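Local coordinates for holo-[acyl-carrier-protein] synthase (Neisseria meningitidis FAM18, PDB 5SUV), which is a member of the 4'-phosphopantetheinyl transferase superfamily, an AcpS-type protein whose three-chain assembly holds coenzyme A between neighbouring subunits, at residues A[53-58]-A[74-79]; A[87-91]-A[107-111]. One frame throughout, in Å; residues are numbered along the deposited sequence.

Contact 1: residues A[53-58]-A[74-79]; sequences RFAAKE and FRNIGI. With COA (coenzyme A), chain D.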
ATOM      1  N   ARG A  53      -0.768  12.103   9.828  1.00 40.23           N
ATOM      2  CA  ARG A  53      -1.639  11.619  10.895  1.00 41.29           C
ATOM      3  C   ARG A  53      -3.013  11.259  10.349  1.00 35.79           C
ATOM      4  O   ARG A  53      -3.560  10.201  10.673  1.00 32.86           O
ATOM      5  CB  ARG A  53      -1.751  12.669  12.010  1.00 39.83           C
ATOM      6  CG  ARG A  53      -0.441  13.058  12.678  1.00 51.70           C
ATOM      7  CD  ARG A  53       0.399  11.856  13.029  1.00 52.51           C
ATOM      8  NE  ARG A  53       1.446  12.147  14.016  1.00 47.72           N
ATOM      9  CZ  ARG A  53       2.609  12.727  13.742  1.00 48.90           C
ATOM     10  NH1 ARG A  53       2.900  13.115  12.508  1.00 52.58           N
ATOM     11  NH2 ARG A  53       3.489  12.923  14.706  1.00 58.71           N
ATOM     12  N   PHE A  54      -3.575  12.112   9.494  1.00 32.82           N
ATOM     13  CA  PHE A  54      -4.884  11.838   8.917  1.00 29.18           C
ATOM     14  C   PHE A  54      -4.862  10.535   8.126  1.00 29.32           C
ATOM     15  O   PHE A  54      -5.740   9.682   8.294  1.00 26.86           O
ATOM     16  CB  PHE A  54      -5.312  13.020   8.043  1.00 31.06           C
ATOM     17  CG  PHE A  54      -6.727  12.956   7.565  1.00 32.94           C
ATOM     18  CD1 PHE A  54      -7.778  13.051   8.450  1.00 35.14           C
ATOM     19  CD2 PHE A  54      -7.008  12.809   6.216  1.00 35.92           C
ATOM     20  CE1 PHE A  54      -9.087  12.983   8.012  1.00 41.89           C
ATOM     21  CE2 PHE A  54      -8.315  12.742   5.773  1.00 41.86           C
ATOM     22  CZ  PHE A  54      -9.357  12.847   6.673  1.00 40.29           C
ATOM     23  N   ALA A  55      -3.849  10.347   7.273  1.00 31.49           N
ATOM     24  CA  ALA A  55      -3.794   9.114   6.491  1.00 25.56           C
ATOM     25  C   ALA A  55      -3.606   7.899   7.392  1.00 24.73           C
ATOM     26  O   ALA A  55      -4.237   6.860   7.186  1.00 24.60           O
ATOM     27  CB  ALA A  55      -2.665   9.165   5.462  1.00 27.83           C
ATOM     28  N   ALA A  56      -2.723   8.009   8.385  1.00 26.83           N
ATOM     29  CA  ALA A  56      -2.436   6.871   9.253  1.00 28.25           C
ATOM     30  C   ALA A  56      -3.659   6.494  10.079  1.00 25.17           C
ATOM     31  O   ALA A  56      -3.952   5.311  10.266  1.00 25.47           O
ATOM     32  CB  ALA A  56      -1.256   7.204  10.166  1.00 28.99           C
ATOM     33  N   LYS A  57      -4.382   7.486  10.586  1.00 27.30           N
ATOM     34  CA  LYS A  57      -5.578   7.176  11.361  1.00 26.45           C
ATOM     35  C   LYS A  57      -6.661   6.572  10.477  1.00 28.31           C
ATOM     36  O   LYS A  57      -7.343   5.621  10.869  1.00 24.27           O
ATOM     37  CB  LYS A  57      -6.078   8.435  12.051  1.00 25.60           C
ATOM     38  CG  LYS A  57      -5.053   9.038  12.990  1.00 27.44           C
ATOM     39  CD  LYS A  57      -5.439  10.448  13.390  1.00 31.46           C
ATOM     40  CE  LYS A  57      -4.318  11.151  14.166  1.00 34.59           C
ATOM     41  NZ  LYS A  57      -4.584  11.168  15.644  1.00 31.83           N
ATOM     42  N   GLU A  58      -6.834   7.099   9.266  1.00 27.39           N
ATOM     43  CA  GLU A  58      -7.842   6.520   8.398  1.00 26.37           C
ATOM     44  C   GLU A  58      -7.475   5.091   8.012  1.00 21.45           C
ATOM     45  O   GLU A  58      -8.345   4.215   7.983  1.00 20.54           O
ATOM     46  CB  GLU A  58      -8.044   7.395   7.161  1.00 25.57           C
ATOM     47  CG  GLU A  58      -8.714   8.719   7.465  1.00 31.26           C
ATOM     48  CD  GLU A  58      -9.374   9.345   6.248  1.00 34.95           C
ATOM     49  OE1 GLU A  58     -10.473   9.927   6.392  1.00 37.12           O
ATOM     50  OE2 GLU A  58      -8.791   9.257   5.145  1.00 28.75           O
ATOM     51  N   PHE A  74     -10.243   9.421  15.769  1.00 30.97           N
ATOM     52  CA  PHE A  74      -9.028  10.194  15.558  1.00 40.63           C
ATOM     53  C   PHE A  74      -8.350  10.522  16.875  1.00 29.52           C
ATOM     54  O   PHE A  74      -7.117  10.511  16.964  1.00 33.87           O
ATOM     55  CB  PHE A  74      -9.347  11.479  14.801  1.00 40.81           C
ATOM     56  CG  PHE A  74      -9.820  11.245  13.400  1.00 34.49           C
ATOM     57  CD1 PHE A  74      -8.941  10.845  12.418  1.00 35.44           C
ATOM     58  CD2 PHE A  74     -11.143  11.440  13.073  1.00 33.75           C
ATOM     59  CE1 PHE A  74      -9.378  10.643  11.113  1.00 33.39           C
ATOM     60  CE2 PHE A  74     -11.588  11.240  11.780  1.00 34.91           C
ATOM     61  CZ  PHE A  74     -10.711  10.834  10.802  1.00 33.55           C
ATOM     62  N   ARG A  75      -9.136  10.827  17.907  1.00 30.15           N
ATOM     63  CA  ARG A  75      -8.560  11.256  19.175  1.00 31.84           C
ATOM     64  C   ARG A  75      -8.003  10.107  20.005  1.00 31.43           C
ATOM     65  O   ARG A  75      -7.316  10.377  21.003  1.00 32.93           O
ATOM     66  CB  ARG A  75      -9.590  12.012  20.014  1.00 34.93           C
ATOM     67  CG  ARG A  75      -9.859  13.416  19.536  1.00 46.52           C
ATOM     68  CD  ARG A  75     -10.682  14.176  20.558  1.00 55.89           C
ATOM     69  NE  ARG A  75     -10.966  15.538  20.119  1.00 70.13           N
ATOM     70  CZ  ARG A  75     -11.967  15.876  19.309  1.00 80.42           C
ATOM     71  NH1 ARG A  75     -12.794  14.954  18.833  1.00 88.05           N
ATOM     72  NH2 ARG A  75     -12.140  17.145  18.971  1.00 80.46           N
ATOM     73  N   ASN A  76      -8.234   8.856  19.588  1.00 29.64           N
ATOM     74  CA  ASN A  76      -7.680   7.688  20.258  1.00 30.35           C
ATOM     75  C   ASN A  76      -6.557   7.022  19.478  1.00 28.82           C
ATOM     76  O   ASN A  76      -5.897   6.134  20.026  1.00 29.70           O
ATOM     77  CB  ASN A  76      -8.775   6.635  20.527  1.00 27.97           C
ATOM     78  CG  ASN A  76      -9.555   6.905  21.816  1.00 28.86           C
ATOM     79  OD1 ASN A  76      -9.114   7.667  22.684  1.00 30.51           O
ATOM     80  ND2 ASN A  76     -10.726   6.304  21.925  1.00 27.90           N
ATOM     81  N   ILE A  77      -6.319   7.410  18.227  1.00 28.37           N
ATOM     82  CA  ILE A  77      -5.305   6.777  17.386  1.00 27.89           C
ATOM     83  C   ILE A  77      -4.142   7.757  17.266  1.00 33.90           C
ATOM     84  O   ILE A  77      -4.219   8.729  16.508  1.00 35.26           O
ATOM     85  CB  ILE A  77      -5.846   6.428  16.000  1.00 26.22           C
ATOM     86  CG1 ILE A  77      -7.076   5.515  16.060  1.00 24.91           C
ATOM     87  CG2 ILE A  77      -4.729   5.810  15.166  1.00 29.29           C
ATOM     88  CD1 ILE A  77      -7.885   5.571  14.773  1.00 23.44           C
ATOM     89  N   GLY A  78      -3.049   7.487  17.977  1.00 34.36           N
ATOM     90  CA  GLY A  78      -1.881   8.349  17.979  1.00 32.74           C
ATOM     91  C   GLY A  78      -0.732   7.743  17.193  1.00 32.76           C
ATOM     92  O   GLY A  78      -0.608   6.523  17.088  1.00 31.65           O
ATOM     93  N   ILE A  79       0.114   8.605  16.633  1.00 38.37           N
ATOM     94  CA  ILE A  79       1.308   8.170  15.918  1.00 40.52           C
ATOM     95  C   ILE A  79       2.535   8.664  16.678  1.00 41.83           C
ATOM     96  O   ILE A  79       2.650   9.859  16.980  1.00 39.96           O
ATOM     97  CB  ILE A  79       1.316   8.666  14.454  1.00 34.97           C
ATOM     98  CG1 ILE A  79       0.268   7.923  13.623  1.00 33.29           C
ATOM     99  CG2 ILE A  79       2.665   8.432  13.819  1.00 37.41           C
ATOM    100  CD1 ILE A  79      -1.157   8.398  13.806  1.00 39.17           C
TER
HETATM  101  N1A COA D 201     -13.609  -1.002   7.248  1.00 23.66           N
HETATM  102  C2A COA D 201     -12.662  -0.947   6.283  1.00 24.54           C
HETATM  103  N3A COA D 201     -12.703  -0.227   5.169  1.00 22.20           N
HETATM  104  C4A COA D 201     -13.850   0.524   5.010  1.00 24.46           C
HETATM  105  C5A COA D 201     -14.949   0.578   5.928  1.00 25.72           C
HETATM  106  C6A COA D 201     -14.734  -0.245   7.057  1.00 22.15           C
HETATM  107  N6A COA D 201     -15.634  -0.330   7.963  1.00 25.39           N
HETATM  108  N7A COA D 201     -15.904   1.370   5.512  1.00 26.20           N
HETATM  109  C8A COA D 201     -15.423   1.806   4.369  1.00 26.70           C
HETATM  110  N9A COA D 201     -14.201   1.331   4.038  1.00 29.68           N
HETATM  111  C1B COA D 201     -13.388   1.570   2.814  1.00 29.36           C
HETATM  112  C2B COA D 201     -14.255   1.184   1.529  1.00 32.53           C
HETATM  113  O2B COA D 201     -13.554   0.381   0.673  1.00 26.53           O
HETATM  114  C3B COA D 201     -14.467   2.625   0.953  1.00 31.83           C
HETATM  115  O3B COA D 201     -14.525   2.672  -0.354  1.00 32.26           O
HETATM  116  P3B COA D 201     -15.852   1.823  -1.158  1.00 28.46           P
HETATM  117  O7A COA D 201     -16.949   2.070  -0.362  1.00 26.03           O
HETATM  118  O8A COA D 201     -15.394   0.398  -1.148  1.00 27.20           O
HETATM  119  O9A COA D 201     -15.838   2.505  -2.430  1.00 27.91           O
HETATM  120  C4B COA D 201     -13.132   3.245   1.395  1.00 35.06           C
HETATM  121  O4B COA D 201     -13.008   2.883   2.718  1.00 28.39           O
HETATM  122  C5B COA D 201     -13.050   4.767   1.252  1.00 42.61           C
HETATM  123  O5B COA D 201     -11.762   5.142   1.570  1.00 39.90           O
HETATM  124  P1A COA D 201     -11.400   6.660   1.186  1.00 36.18           P
HETATM  125  O1A COA D 201     -11.593   6.866  -0.188  1.00 43.37           O
HETATM  126  O2A COA D 201     -10.116   6.944   1.901  1.00 50.83           O
HETATM  127  O3A COA D 201     -12.740   7.383   1.847  1.00 52.16           O
HETATM  128  P2A COA D 201     -12.650   8.332   3.105  1.00 48.06           P
HETATM  129  O4A COA D 201     -13.966   8.802   3.250  1.00 47.76           O
HETATM  130  O5A COA D 201     -11.423   9.196   3.041  1.00 74.13           O
HETATM  131  O6A COA D 201     -12.364   7.371   4.494  1.00 58.93           O
HETATM  132  CBP COA D 201     -13.445   6.129   6.201  1.00 71.83           C
HETATM  133  CCP COA D 201     -13.315   6.473   4.679  1.00 70.76           C
HETATM  134  CDP COA D 201     -13.654   4.659   6.320  1.00 69.48           C
HETATM  135  CEP COA D 201     -12.265   6.518   7.051  1.00 65.34           C
HETATM  136  CAP COA D 201     -14.647   6.852   6.677  1.00 81.90           C
HETATM  137  OAP COA D 201     -15.774   6.351   6.040  1.00 87.32           O
HETATM  138  C9P COA D 201     -14.876   6.733   8.152  1.00 81.74           C
HETATM  139  O9P COA D 201     -15.214   5.704   8.623  1.00 66.54           O
HETATM  140  N8P COA D 201     -14.732   7.844   8.953  1.00 78.36           N
HETATM  141  C7P COA D 201     -14.350   9.130   8.440  1.00 74.54           C
HETATM  142  C6P COA D 201     -15.287  10.179   9.061  1.00 78.25           C
HETATM  143  C5P COA D 201     -14.481  11.400   9.316  1.00 97.72           C
HETATM  144  O5P COA D 201     -14.127  11.721  10.408  1.00115.72           O
HETATM  145  N4P COA D 201     -14.147  12.187   8.225  1.00 89.77           N
HETATM  146  C3P COA D 201     -13.304  13.369   8.428  1.00 78.42           C
HETATM  147  C2P COA D 201     -13.947  14.378   9.340  1.00 76.48           C
HETATM  148  S1P COA D 201     -12.719  15.625   9.672  1.00 73.88           S
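Lys57 and Phe74 meet beside the coenzyme A pocket, where helix 46-63 of the 4'-phosphopantetheinyl transferase fold packs against the turn leading into strand 77-81. The helix and strand segments run at 131° to each other. The Lys57 side chain lies across the junction. CD lies at the edge of the Phe74 ring, in its plane, 3.7 Å from Phe74 CD1; CB is near that atom too. A bend at the last torsion (chi4 -102°) turns the ammonium group toward two backbone carbonyls. NZ donates to Ile77 O at 2.6 Å, nearly in line with the C=O bond. It also donates to Phe74 O at 2.9 Å, from a position tilted out of that carbonyl plane. A salt bridge to Glu36 and a hydrogen bond to Ile31 O add to the grip, so the buried charge is well satisfied and ties the turn to the helix.

Across the ring from CD1, Phe74 CE2 lies 2.9 Å from O5P of coenzyme A (chain D). Phe54 and Phe74 have nearly parallel planes (13°) but are slid apart, so they barely overlap. Phe54 CE1 reaches Phe74 CZ at 3.9 Å. C3P of the ligand lies at the edge of the Phe54 ring. Glu58 CG sits over the centre of the Phe54 face. Lys52 and His81 of the second subunit bond to the same ligand.

At the other end of the contact, Ile79 fills the angle between Arg53 and Ala56. Its CD1 touches Ala56 CB at 3.8 Å. The Arg53 chain bends at chi2 and runs past the branch point of the isoleucine. Arg53 NE stands 3.5 Å from Ile79 CB, and Ile79 CG2 covers one face of the guanidinium.

Contact 2: residues A[87-91]-A[107-111]; sequences PEFFY and VSLSM. With COA (coenzyme A), chain F.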
ATOM      1  N   PRO A  87       7.606   4.640  12.222  1.00 74.64           N
ATOM      2  CA  PRO A  87       6.340   5.085  12.811  1.00 45.86           C
ATOM      3  C   PRO A  87       5.624   3.926  13.481  1.00 46.41           C
ATOM      4  O   PRO A  87       5.740   2.772  13.058  1.00 39.72           O
ATOM      5  CB  PRO A  87       5.550   5.598  11.605  1.00 82.42           C
ATOM      6  CG  PRO A  87       6.028   4.733  10.484  1.00 84.32           C
ATOM      7  CD  PRO A  87       7.496   4.484  10.758  1.00 82.98           C
ATOM      8  N   GLU A  88       4.867   4.253  14.533  1.00 45.22           N
ATOM      9  CA  GLU A  88       4.115   3.254  15.283  1.00 49.16           C
ATOM     10  C   GLU A  88       2.940   3.929  15.986  1.00 45.27           C
ATOM     11  O   GLU A  88       2.960   5.133  16.257  1.00 40.63           O
ATOM     12  CB  GLU A  88       5.015   2.522  16.289  1.00 57.05           C
ATOM     13  CG  GLU A  88       5.723   3.439  17.261  1.00 63.72           C
ATOM     14  CD  GLU A  88       6.802   2.732  18.065  1.00 60.32           C
ATOM     15  OE1 GLU A  88       7.239   1.634  17.656  1.00 47.71           O
ATOM     16  OE2 GLU A  88       7.216   3.281  19.106  1.00 67.61           O
ATOM     17  N   PHE A  89       1.920   3.131  16.287  1.00 36.28           N
ATOM     18  CA  PHE A  89       0.698   3.635  16.909  1.00 32.10           C
ATOM     19  C   PHE A  89       0.790   3.606  18.425  1.00 32.21           C
ATOM     20  O   PHE A  89       1.402   2.702  19.003  1.00 33.14           O
ATOM     21  CB  PHE A  89      -0.511   2.802  16.481  1.00 28.54           C
ATOM     22  CG  PHE A  89      -0.907   2.982  15.053  1.00 27.16           C
ATOM     23  CD1 PHE A  89      -1.440   4.180  14.617  1.00 27.13           C
ATOM     24  CD2 PHE A  89      -0.765   1.942  14.148  1.00 26.04           C
ATOM     25  CE1 PHE A  89      -1.819   4.339  13.299  1.00 27.01           C
ATOM     26  CE2 PHE A  89      -1.146   2.096  12.821  1.00 24.89           C
ATOM     27  CZ  PHE A  89      -1.676   3.282  12.402  1.00 24.81           C
ATOM     28  N   PHE A  90       0.165   4.595  19.063  1.00 33.13           N
ATOM     29  CA  PHE A  90      -0.171   4.532  20.480  1.00 33.43           C
ATOM     30  C   PHE A  90      -1.655   4.850  20.604  1.00 34.32           C
ATOM     31  O   PHE A  90      -2.258   5.431  19.697  1.00 32.51           O
ATOM     32  CB  PHE A  90       0.707   5.477  21.318  1.00 35.91           C
ATOM     33  CG  PHE A  90       0.384   6.929  21.152  1.00 36.55           C
ATOM     34  CD1 PHE A  90      -0.620   7.514  21.905  1.00 38.90           C
ATOM     35  CD2 PHE A  90       1.111   7.723  20.276  1.00 39.09           C
ATOM     36  CE1 PHE A  90      -0.913   8.851  21.767  1.00 40.06           C
ATOM     37  CE2 PHE A  90       0.827   9.070  20.145  1.00 38.54           C
ATOM     38  CZ  PHE A  90      -0.191   9.629  20.880  1.00 39.43           C
ATOM     39  N   TYR A  91      -2.273   4.396  21.696  1.00 32.21           N
ATOM     40  CA  TYR A  91      -3.721   4.351  21.765  1.00 30.87           C
ATOM     41  C   TYR A  91      -4.230   5.028  23.022  1.00 32.06           C
ATOM     42  O   TYR A  91      -3.609   4.951  24.086  1.00 33.60           O
ATOM     43  CB  TYR A  91      -4.235   2.910  21.744  1.00 29.46           C
ATOM     44  CG  TYR A  91      -3.663   2.122  20.625  1.00 28.51           C
ATOM     45  CD1 TYR A  91      -3.963   2.461  19.323  1.00 28.95           C
ATOM     46  CD2 TYR A  91      -2.829   1.044  20.855  1.00 28.95           C
ATOM     47  CE1 TYR A  91      -3.441   1.753  18.273  1.00 27.50           C
ATOM     48  CE2 TYR A  91      -2.310   0.310  19.790  1.00 28.17           C
ATOM     49  CZ  TYR A  91      -2.612   0.679  18.515  1.00 26.93           C
ATOM     50  OH  TYR A  91      -2.103  -0.037  17.445  1.00 26.23           O
ATOM     51  N   VAL A 107      -0.544  -3.699  15.512  1.00 30.15           N
ATOM     52  CA  VAL A 107      -0.922  -2.980  14.304  1.00 25.78           C
ATOM     53  C   VAL A 107       0.322  -2.289  13.771  1.00 31.80           C
ATOM     54  O   VAL A 107       0.913  -1.450  14.462  1.00 35.30           O
ATOM     55  CB  VAL A 107      -2.044  -1.967  14.561  1.00 26.27           C
ATOM     56  CG1 VAL A 107      -2.505  -1.378  13.260  1.00 25.42           C
ATOM     57  CG2 VAL A 107      -3.220  -2.633  15.270  1.00 33.45           C
ATOM     58  N   SER A 108       0.717  -2.646  12.549  1.00 26.31           N
ATOM     59  CA  SER A 108       1.907  -2.120  11.893  1.00 29.50           C
ATOM     60  C   SER A 108       1.537  -0.979  10.949  1.00 26.85           C
ATOM     61  O   SER A 108       0.446  -0.949  10.379  1.00 23.90           O
ATOM     62  CB  SER A 108       2.616  -3.232  11.120  1.00 31.77           C
ATOM     63  OG  SER A 108       3.128  -4.201  12.011  1.00 35.86           O
ATOM     64  N   LEU A 109       2.458  -0.024  10.814  1.00 27.75           N
ATOM     65  CA  LEU A 109       2.226   1.195  10.059  1.00 26.26           C
ATOM     66  C   LEU A 109       3.434   1.490   9.190  1.00 27.38           C
ATOM     67  O   LEU A 109       4.571   1.438   9.670  1.00 29.12           O
ATOM     68  CB  LEU A 109       2.005   2.384  10.997  1.00 27.49           C
ATOM     69  CG  LEU A 109       1.927   3.797  10.408  1.00 27.74           C
ATOM     70  CD1 LEU A 109       0.782   3.853   9.436  1.00 25.94           C
ATOM     71  CD2 LEU A 109       1.750   4.834  11.530  1.00 28.99           C
ATOM     72  N   SER A 110       3.179   1.880   7.951  1.00 29.70           N
ATOM     73  CA  SER A 110       4.202   2.507   7.132  1.00 31.58           C
ATOM     74  C   SER A 110       3.618   3.726   6.446  1.00 27.58           C
ATOM     75  O   SER A 110       2.451   3.743   6.061  1.00 27.23           O
ATOM     76  CB  SER A 110       4.761   1.546   6.067  1.00 35.45           C
ATOM     77  OG  SER A 110       5.826   2.156   5.348  1.00 37.15           O
ATOM     78  N   MET A 111       4.459   4.732   6.250  1.00 29.49           N
ATOM     79  CA  MET A 111       4.026   5.922   5.546  1.00 41.61           C
ATOM     80  C   MET A 111       5.069   6.332   4.521  1.00 31.03           C
ATOM     81  O   MET A 111       6.255   6.046   4.673  1.00 34.16           O
ATOM     82  CB  MET A 111       3.756   7.054   6.535  1.00 38.67           C
ATOM     83  CG  MET A 111       2.480   6.781   7.336  1.00 38.45           C
ATOM     84  SD  MET A 111       2.089   8.115   8.445  1.00 37.88           S
ATOM     85  CE  MET A 111       3.428   7.990   9.604  1.00 35.20           C
TER
HETATM   86  N1A COA F1000      11.792   2.432   9.505  1.00 48.17           N
HETATM   87  C2A COA F1000      10.581   2.517   8.941  1.00 39.30           C
HETATM   88  N3A COA F1000       9.995   3.594   8.494  1.00 56.54           N
HETATM   89  C4A COA F1000      10.735   4.787   8.642  1.00 59.49           C
HETATM   90  C5A COA F1000      12.027   4.866   9.241  1.00 53.63           C
HETATM   91  C6A COA F1000      12.504   3.629   9.654  1.00 49.43           C
HETATM   92  N6A COA F1000      13.687   3.566  10.212  1.00 46.22           N
HETATM   93  N7A COA F1000      12.492   6.039   9.247  1.00 52.26           N
HETATM   94  C8A COA F1000      11.536   6.739   8.698  1.00 54.45           C
HETATM   95  N9A COA F1000      10.459   6.029   8.309  1.00 53.20           N
HETATM   96  C1B COA F1000       9.277   6.517   7.707  1.00 63.29           C
HETATM   97  C2B COA F1000       8.599   7.657   8.624  1.00 76.52           C
HETATM   98  O2B COA F1000       7.246   7.472   8.811  1.00 70.54           O
HETATM   99  C3B COA F1000       8.837   8.854   7.709  1.00 80.21           C
HETATM  100  O3B COA F1000       7.878   9.784   7.770  1.00 75.68           O
HETATM  101  P3B COA F1000       7.569  10.410   9.413  1.00 53.58           P
HETATM  102  O7A COA F1000       7.045  11.622   8.948  1.00 58.37           O
HETATM  103  O8A COA F1000       6.610   9.430   9.954  1.00 58.28           O
HETATM  104  O9A COA F1000       8.931  10.354   9.956  1.00 56.57           O
HETATM  105  C4B COA F1000       8.775   8.115   6.353  1.00 71.94           C
HETATM  106  O4B COA F1000       9.641   7.060   6.532  1.00 58.24           O
HETATM  107  C5B COA F1000       9.227   8.968   5.217  1.00 84.54           C
HETATM  108  O5B COA F1000       8.935   8.227   4.029  1.00 90.78           O
HETATM  109  P1A COA F1000       9.758   8.699   2.766  1.00 94.17           P
HETATM  110  O1A COA F1000       9.530  10.133   2.472  1.00 92.82           O
HETATM  111  O2A COA F1000       9.701   7.611   1.755  1.00 93.52           O
HETATM  112  O3A COA F1000      11.262   8.769   3.391  1.00110.37           O
HETATM  113  P2A COA F1000      12.365   9.227   2.428  1.00 91.08           P
HETATM  114  O4A COA F1000      12.271   8.616   1.143  1.00104.17           O
HETATM  115  O5A COA F1000      12.718  10.697   2.521  1.00 76.67           O
HETATM  116  O6A COA F1000      13.647   8.475   3.137  1.00 92.39           O
HETATM  117  CBP COA F1000      14.375   6.417   3.981  1.00 68.43           C
HETATM  118  CCP COA F1000      13.418   7.121   3.082  1.00 80.92           C
HETATM  119  CDP COA F1000      13.843   6.544   5.317  1.00 52.76           C
HETATM  120  CEP COA F1000      14.414   4.950   3.649  1.00 66.85           C
HETATM  121  CAP COA F1000      15.830   6.976   3.915  1.00 78.91           C
HETATM  122  OAP COA F1000      16.691   6.234   4.690  1.00 61.41           O
HETATM  123  C9P COA F1000      16.462   6.956   2.509  1.00 99.87           C
HETATM  124  O9P COA F1000      16.938   5.908   2.099  1.00115.34           O
HETATM  125  N8P COA F1000      16.530   8.167   1.755  1.00 90.56           N
HETATM  126  C7P COA F1000      17.128   8.231   0.376  1.00 78.38           C
HETATM  127  C6P COA F1000      18.262   7.245   0.174  1.00 76.77           C
HETATM  128  C5P COA F1000      19.367   7.859  -0.671  1.00 75.40           C
HETATM  129  O5P COA F1000      20.507   7.723  -0.378  1.00 72.71           O
HETATM  130  N4P COA F1000      19.041   8.569  -1.823  1.00 75.33           N
HETATM  131  C3P COA F1000      20.109   9.163  -2.626  1.00 69.23           C
HETATM  132  C2P COA F1000      20.609   8.226  -3.695  1.00 68.62           C
HETATM  133  S1P COA F1000      22.250   7.505  -3.269  1.00 81.56           S
HETATM  134  O   HOH W   1       4.920  -0.141  12.477  1.00 35.35           O
HETATM  135  O   HOH W   2       2.485   0.500  15.648  1.00 35.94           O
HETATM  136  O   HOH W   3      -0.131  -2.028  18.049  1.00 35.62           O
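Phe89 drops its ring onto Val107 and Leu109. CB points toward strand 107-111. With CG anti to the carbonyl carbon (chi1 -70°), the ring reaches the side chains of that strand. CD2 meets Val107 O, which lies in the ring plane. CE2 goes deeper, 3.8 Å from Val107 CG1 and 3.7 Å from Leu109 CB. CZ, at the tip, touches both leucine methyls. CE1 lies near Leu109 CD2, which makes a CH-pi contact over one face, 4.1 Å from the ring centroid. Phe60 adds an edge-to-face partner from helix 46-63.

No direct hydrogen bond joins the two backbones. Two waters bridge them instead. Water 2 accepts from Phe89 N and donates to Val107 O. Water 1 accepts from Leu109 N and donates to Pro87 O. A third water joins the Tyr91 hydroxyl to Val107 N.

At the far end, Pro87 CB packs on Met111 CE at 3.8 Å. Pro87 CG lies 3.4 Å from O2B of coenzyme A (chain F), and Met111 CE faces O8A. The two strands, from separate antiparallel sheets, thus give Pro87 and Met111 to a coenzyme A pocket that Lys62 and Ile68 of the third subunit help to complete.

How the contacts relate
Both contacts are buried, but contact 1 sits almost at the centre of the chain and contact 2 about 8 Å from it. They share one two-stranded sheet: 77-79 and 87-91 are neighbours in it, and Gly78 N probably bonds to Phe90 O. Phe89 CD1 also packs on Ile77 CG2. Contact 1 joins helix to strand through a buried charge and direct hydrogen bonds. Contact 2 joins strand to strand through apolar packing and bridging waters, and its 107-111 side meets the third subunit. Each borders a different coenzyme A: contact 1 the pantetheine arm and the diphosphate, contact 2 the adenine edge, the ribose and its phosphate.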